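Local structure of Non-structural protein 5 (Modoc virus, 2WA1) at residues G9-A14 and Y197-L202; L71-E76 and R218-R223. The protein probably methylates the cap of viral RNA as the S-adenosylmethionine-dependent methyltransferase domain of a flaviviral NS5. The protein carries 4 engineered substitutions. One frame throughout, in Å; residues are numbered along the deposited sequence.

Four segments alternate along the chain: 9-14 and 71-76 come first, 197-202 and 218-223 follow, so interaction 1 and interaction 2 interlock in sequence. Their centres lie 23 Å apart and their nearest atoms about 9 Å, without touching. Both belong to an FtsJ-like, Rossmann-type methyltransferase with strand order 3-2-1-4-5-7-6. Helix 199-212 begins in interaction 1, on one side of the sheet, and leads through edge strand 215-217 into the 218-223 loop of interaction 2, which meets helix 66-76 on the other side. Interaction 1 joins the N-terminal chain to the fold; interaction 2 joins the first helix of the family region to the last two strands.

Interaction 1: residues G9-A14 and Y197-L202; sequences GICSSA and YSCDVL
Y197, which meets A14 across the contact, and S198 both give their backbone N-H to one oxygen, N195 OD1. This pins the loop between strand 188-193 and helix 199-212 of the Rossmann-type fold, just where the N-terminal chain passes beside it before entering helix 14-26. A covalent bond ties the two. C11 SG and C199 SG form a disulfide, 2.0 Å long, with a right-handed twist (chi3 84°). The two halves reach it differently: C199 SG swings anti to its backbone N (chi1 -177°) from the first residue of its helix, whereas C11 SG lies beside its own N (chi1 -59°). As flaviviral NS5 works in the reducing cytoplasm, the bond may reflect oxidation of the purified protein. C11 sits in a type I turn, G9-S12, in which S12 OG donates to G9 O at 2.7 Å, reinforcing a weak bond from S12 N to the same oxygen. Next to the disulfide, L202 carries the apolar contacts with I10 and A14. Its backbone N bonds to S198 O at 2.9 Å in the first helical turn. The I10 and L202 side chains run alongside each other in opposing directions, I10 CG2 meeting L202 CB at 3.8 Å. V243 of helix 239-254 also touches L202 and Y197. Y197 CB rests 3.4 Å from A14 O, while the Y197 ring turns away from the N-terminal segment to meet H227 edge-to-face. One branch tip of L202, CD1, ends 3.7 Å from A14 CB and 3.8 Å from I10 O.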
loop_
_atom_site.group_PDB
_atom_site.type_symbol
_atom_site.label_atom_id
_atom_site.label_comp_id
_atom_site.label_asym_id
_atom_site.label_seq_id
_atom_site.Cartn_x
_atom_site.Cartn_y
_atom_site.Cartn_z
ATOM N N GLY A 9 0.912 12.913 -21.979
ATOM C CA GLY A 9 1.336 13.494 -20.676
ATOM C C GLY A 9 1.537 12.455 -19.573
ATOM O O GLY A 9 2.628 11.875 -19.437
ATOM N N ILE A 10 0.486 12.228 -18.781
ATOM C CA ILE A 10 0.555 11.360 -17.591
ATOM C C ILE A 10 1.013 9.919 -17.964
ATOM O O ILE A 10 1.842 9.302 -17.272
ATOM C CB ILE A 10 -0.815 11.388 -16.785
ATOM C CG1 ILE A 10 -1.032 12.763 -16.114
ATOM C CG2 ILE A 10 -0.864 10.315 -15.712
ATOM C CD1 ILE A 10 -2.464 13.007 -15.503
ATOM N N CYS A 11 0.480 9.418 -19.075
ATOM C CA CYS A 11 0.671 8.030 -19.482
ATOM C C CYS A 11 1.715 7.830 -20.614
ATOM O O CYS A 11 1.764 6.773 -21.247
ATOM C CB CYS A 11 -0.683 7.428 -19.843
ATOM S SG CYS A 11 -1.847 7.486 -18.425
ATOM N N SER A 12 2.573 8.826 -20.823
ATOM C CA SER A 12 3.492 8.789 -21.966
ATOM C C SER A 12 4.641 7.791 -21.773
ATOM O O SER A 12 5.052 7.135 -22.731
ATOM C CB SER A 12 4.045 10.179 -22.285
ATOM O OG SER A 12 4.498 10.817 -21.107
ATOM N N SER A 13 5.130 7.666 -20.542
ATOM C CA SER A 13 6.364 6.946 -20.266
ATOM C C SER A 13 6.181 5.828 -19.221
ATOM O O SER A 13 6.675 4.693 -19.397
ATOM C CB SER A 13 7.414 7.963 -19.834
ATOM O OG SER A 13 8.588 7.369 -19.345
ATOM N N ALA A 14 5.431 6.135 -18.154
ATOM C CA ALA A 14 5.335 5.251 -16.988
ATOM C C ALA A 14 4.730 3.876 -17.273
ATOM O O ALA A 14 5.271 2.865 -16.807
ATOM C CB ALA A 14 4.616 5.949 -15.819
ATOM N N TYR A 197 1.948 2.020 -12.153
ATOM C CA TYR A 197 2.357 2.517 -13.478
ATOM C C TYR A 197 1.277 2.355 -14.541
ATOM O O TYR A 197 1.406 2.873 -15.654
ATOM C CB TYR A 197 3.673 1.852 -13.945
ATOM C CG TYR A 197 3.607 0.354 -13.940
ATOM C CD1 TYR A 197 2.962 -0.342 -14.980
ATOM C CD2 TYR A 197 4.129 -0.377 -12.868
ATOM C CE1 TYR A 197 2.894 -1.752 -14.978
ATOM C CE2 TYR A 197 4.051 -1.775 -12.840
ATOM C CZ TYR A 197 3.440 -2.450 -13.905
ATOM O OH TYR A 197 3.362 -3.811 -13.853
ATOM N N SER A 198 0.228 1.622 -14.225
ATOM C CA SER A 198 -0.876 1.458 -15.150
ATOM C C SER A 198 -1.504 2.832 -15.385
ATOM O O SER A 198 -1.634 3.616 -14.441
ATOM C CB SER A 198 -1.885 0.511 -14.537
ATOM O OG SER A 198 -3.065 0.430 -15.313
ATOM N N CYS A 199 -1.889 3.128 -16.630
ATOM C CA CYS A 199 -2.426 4.460 -16.971
ATOM C C CYS A 199 -3.675 4.857 -16.166
ATOM O O CYS A 199 -3.752 5.976 -15.670
ATOM C CB CYS A 199 -2.725 4.586 -18.475
ATOM S SG CYS A 199 -3.316 6.231 -18.958
ATOM N N ASP A 200 -4.628 3.946 -16.038
ATOM C CA ASP A 200 -5.832 4.230 -15.291
ATOM C C ASP A 200 -5.548 4.483 -13.794
ATOM O O ASP A 200 -6.171 5.358 -13.189
ATOM C CB ASP A 200 -6.909 3.166 -15.512
ATOM C CG ASP A 200 -6.400 1.741 -15.350
ATOM O OD1 ASP A 200 -5.224 1.535 -14.938
ATOM O OD2 ASP A 200 -7.193 0.806 -15.645
ATOM N N VAL A 201 -4.588 3.752 -13.225
ATOM C CA VAL A 201 -4.146 3.964 -11.835
ATOM C C VAL A 201 -3.495 5.335 -11.670
ATOM O O VAL A 201 -3.826 6.072 -10.735
ATOM C CB VAL A 201 -3.185 2.831 -11.325
ATOM C CG1 VAL A 201 -2.559 3.216 -9.945
ATOM C CG2 VAL A 201 -3.919 1.482 -11.267
ATOM N N LEU A 202 -2.590 5.689 -12.577
ATOM C CA LEU A 202 -1.966 7.002 -12.549
ATOM C C LEU A 202 -2.986 8.157 -12.590
ATOM O O LEU A 202 -2.820 9.146 -11.867
ATOM C CB LEU A 202 -0.974 7.159 -13.688
ATOM C CG LEU A 202 0.366 6.455 -13.519
ATOM C CD1 LEU A 202 1.062 6.426 -14.870
ATOM C CD2 LEU A 202 1.243 7.167 -12.450
#

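Interaction 2: residues L71-E76 and R218-R223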
loop_
_atom_site.group_PDB
_atom_site.type_symbol
_atom_site.label_atom_id
_atom_site.label_comp_id
_atom_site.label_asym_id
_atom_site.label_seq_id
_atom_site.Cartn_x
_atom_site.Cartn_y
_atom_site.Cartn_z
ATOM N N LEU A 71 5.499 -0.323 7.381
ATOM C CA LEU A 71 4.737 0.772 7.990
ATOM C C LEU A 71 5.623 1.608 8.928
ATOM O O LEU A 71 5.559 2.834 8.913
ATOM C CB LEU A 71 3.516 0.261 8.731
ATOM C CG LEU A 71 2.601 1.380 9.273
ATOM C CD1 LEU A 71 2.124 2.389 8.146
ATOM C CD2 LEU A 71 1.422 0.729 9.998
ATOM N N ALA A 72 6.460 0.929 9.713
ATOM C CA ALA A 72 7.410 1.587 10.605
ATOM C C ALA A 72 8.334 2.521 9.835
ATOM O O ALA A 72 8.557 3.660 10.242
ATOM C CB ALA A 72 8.209 0.531 11.363
ATOM N N TRP A 73 8.852 2.054 8.697
ATOM C CA TRP A 73 9.712 2.898 7.861
ATOM C C TRP A 73 8.996 4.149 7.352
ATOM O O TRP A 73 9.556 5.231 7.402
ATOM C CB TRP A 73 10.299 2.079 6.695
ATOM C CG TRP A 73 11.319 2.800 5.918
ATOM C CD1 TRP A 73 12.686 2.721 6.085
ATOM C CD2 TRP A 73 11.101 3.729 4.858
ATOM N NE1 TRP A 73 13.316 3.535 5.195
ATOM C CE2 TRP A 73 12.376 4.173 4.430
ATOM C CE3 TRP A 73 9.955 4.219 4.208
ATOM C CZ2 TRP A 73 12.540 5.083 3.382
ATOM C CZ3 TRP A 73 10.115 5.131 3.185
ATOM C CH2 TRP A 73 11.404 5.546 2.771
ATOM N N ILE A 74 7.760 3.997 6.866
ATOM C CA ILE A 74 6.966 5.117 6.383
ATOM C C ILE A 74 6.663 6.113 7.519
ATOM O O ILE A 74 6.764 7.326 7.340
ATOM C CB ILE A 74 5.617 4.633 5.751
ATOM C CG1 ILE A 74 5.855 3.792 4.457
ATOM C CG2 ILE A 74 4.786 5.812 5.403
ATOM C CD1 ILE A 74 4.592 2.976 3.974
ATOM N N ASP A 75 6.247 5.575 8.662
ATOM C CA ASP A 75 6.041 6.355 9.904
ATOM C C ASP A 75 7.267 7.217 10.283
ATOM O O ASP A 75 7.174 8.453 10.371
ATOM C CB ASP A 75 5.695 5.366 11.025
ATOM C CG ASP A 75 5.193 6.047 12.307
ATOM O OD1 ASP A 75 4.785 7.217 12.263
ATOM O OD2 ASP A 75 5.194 5.353 13.343
ATOM N N GLU A 76 8.422 6.577 10.459
ATOM C CA GLU A 76 9.656 7.298 10.824
ATOM C C GLU A 76 10.119 8.363 9.816
ATOM O O GLU A 76 10.816 9.308 10.197
ATOM C CB GLU A 76 10.788 6.311 11.090
ATOM C CG GLU A 76 10.449 5.238 12.125
ATOM C CD GLU A 76 11.497 4.129 12.171
ATOM O OE1 GLU A 76 12.647 4.350 11.671
ATOM O OE2 GLU A 76 11.165 3.041 12.713
ATOM N N ARG A 218 8.209 5.118 -2.567
ATOM C CA ARG A 218 8.680 3.731 -2.610
ATOM C C ARG A 218 9.368 3.407 -1.288
ATOM O O ARG A 218 10.240 4.146 -0.856
ATOM C CB ARG A 218 9.661 3.543 -3.789
ATOM C CG ARG A 218 10.398 2.226 -3.802
ATOM C CD ARG A 218 9.477 1.074 -4.249
ATOM N NE ARG A 218 10.223 -0.163 -4.494
ATOM C CZ ARG A 218 9.665 -1.315 -4.865
ATOM N NH1 ARG A 218 8.353 -1.396 -5.031
ATOM N NH2 ARG A 218 10.418 -2.398 -5.023
ATOM N N VAL A 219 8.993 2.301 -0.669
ATOM C CA VAL A 219 9.673 1.835 0.533
ATOM C C VAL A 219 10.855 0.941 0.124
ATOM O O VAL A 219 10.657 -0.006 -0.614
ATOM C CB VAL A 219 8.687 1.083 1.485
ATOM C CG1 VAL A 219 9.396 0.619 2.780
ATOM C CG2 VAL A 219 7.467 1.994 1.789
ATOM N N PRO A 220 12.091 1.278 0.569
ATOM C CA PRO A 220 13.273 0.479 0.185
ATOM C C PRO A 220 13.367 -0.947 0.688
ATOM O O PRO A 220 14.209 -1.714 0.194
ATOM C CB PRO A 220 14.471 1.333 0.653
ATOM C CG PRO A 220 13.924 2.242 1.699
ATOM C CD PRO A 220 12.460 2.483 1.343
ATOM N N LEU A 221 12.509 -1.303 1.642
ATOM C CA LEU A 221 12.391 -2.673 2.126
ATOM C C LEU A 221 11.570 -3.515 1.171
ATOM O O LEU A 221 11.618 -4.742 1.243
ATOM C CB LEU A 221 11.709 -2.721 3.525
ATOM C CG LEU A 221 12.398 -2.185 4.793
ATOM C CD1 LEU A 221 12.951 -0.794 4.600
ATOM C CD2 LEU A 221 11.404 -2.161 5.950
ATOM N N SER A 222 10.770 -2.867 0.316
ATOM C CA SER A 222 10.000 -3.587 -0.718
ATOM C C SER A 222 10.971 -4.370 -1.611
ATOM O O SER A 222 12.019 -3.869 -1.993
ATOM C CB SER A 222 9.145 -2.635 -1.591
ATOM O OG SER A 222 7.987 -2.159 -0.892
ATOM N N ARG A 223 10.603 -5.595 -1.927
ATOM C CA ARG A 223 11.413 -6.417 -2.816
ATOM C C ARG A 223 11.345 -5.896 -4.266
ATOM O O ARG A 223 10.387 -5.222 -4.628
ATOM C CB ARG A 223 10.964 -7.863 -2.725
ATOM C CG ARG A 223 11.477 -8.624 -1.508
ATOM C CD ARG A 223 10.560 -9.816 -1.422
ATOM N NE ARG A 223 10.867 -10.777 -0.379
ATOM C CZ ARG A 223 9.932 -11.515 0.210
ATOM N NH1 ARG A 223 8.650 -11.373 -0.140
ATOM N NH2 ARG A 223 10.267 -12.382 1.153
#
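An apolar contact built round a CH-pi interaction joins the C-terminal half of helix 66-76 to the loop between antiparallel strands 215-217 and 229-232, at the edge of the Rossmann-type sheet. W73 carries it. Its CG stands anti to the backbone N (chi1 -172°), sending the indole across to the loop, and the P220 side chain runs roughly perpendicular to that of W73. P220 CD lies 3.5 Å from the centroid of the six-membered ring, only 19° off its normal, and comes closest to W73 CZ2 at 3.3 Å. V219 CA lies over the same face, nearer the rim, while V219 CG1 touches W73 CE3 at 3.9 Å. Farther along the indole, L221 CD1 approaches W73 CD1 obliquely at 3.8 Å. The other branch of V219, CG2, packs on I74 CG1 at 3.6 Å, and both residues also touch Y230 of strand 229-232. The loop holds its own shape: S222 N bonds to V219 O at 3.0 Å in a type I turn, and R218 NH1 reaches E228 O and T226 O. With no hydrogen bond between them, the segments probably hold together by dispersion and burial of apolar surface, aided by the C-H bonds of P220 CD, polarised by the adjacent amide nitrogen, facing the electron-rich indole.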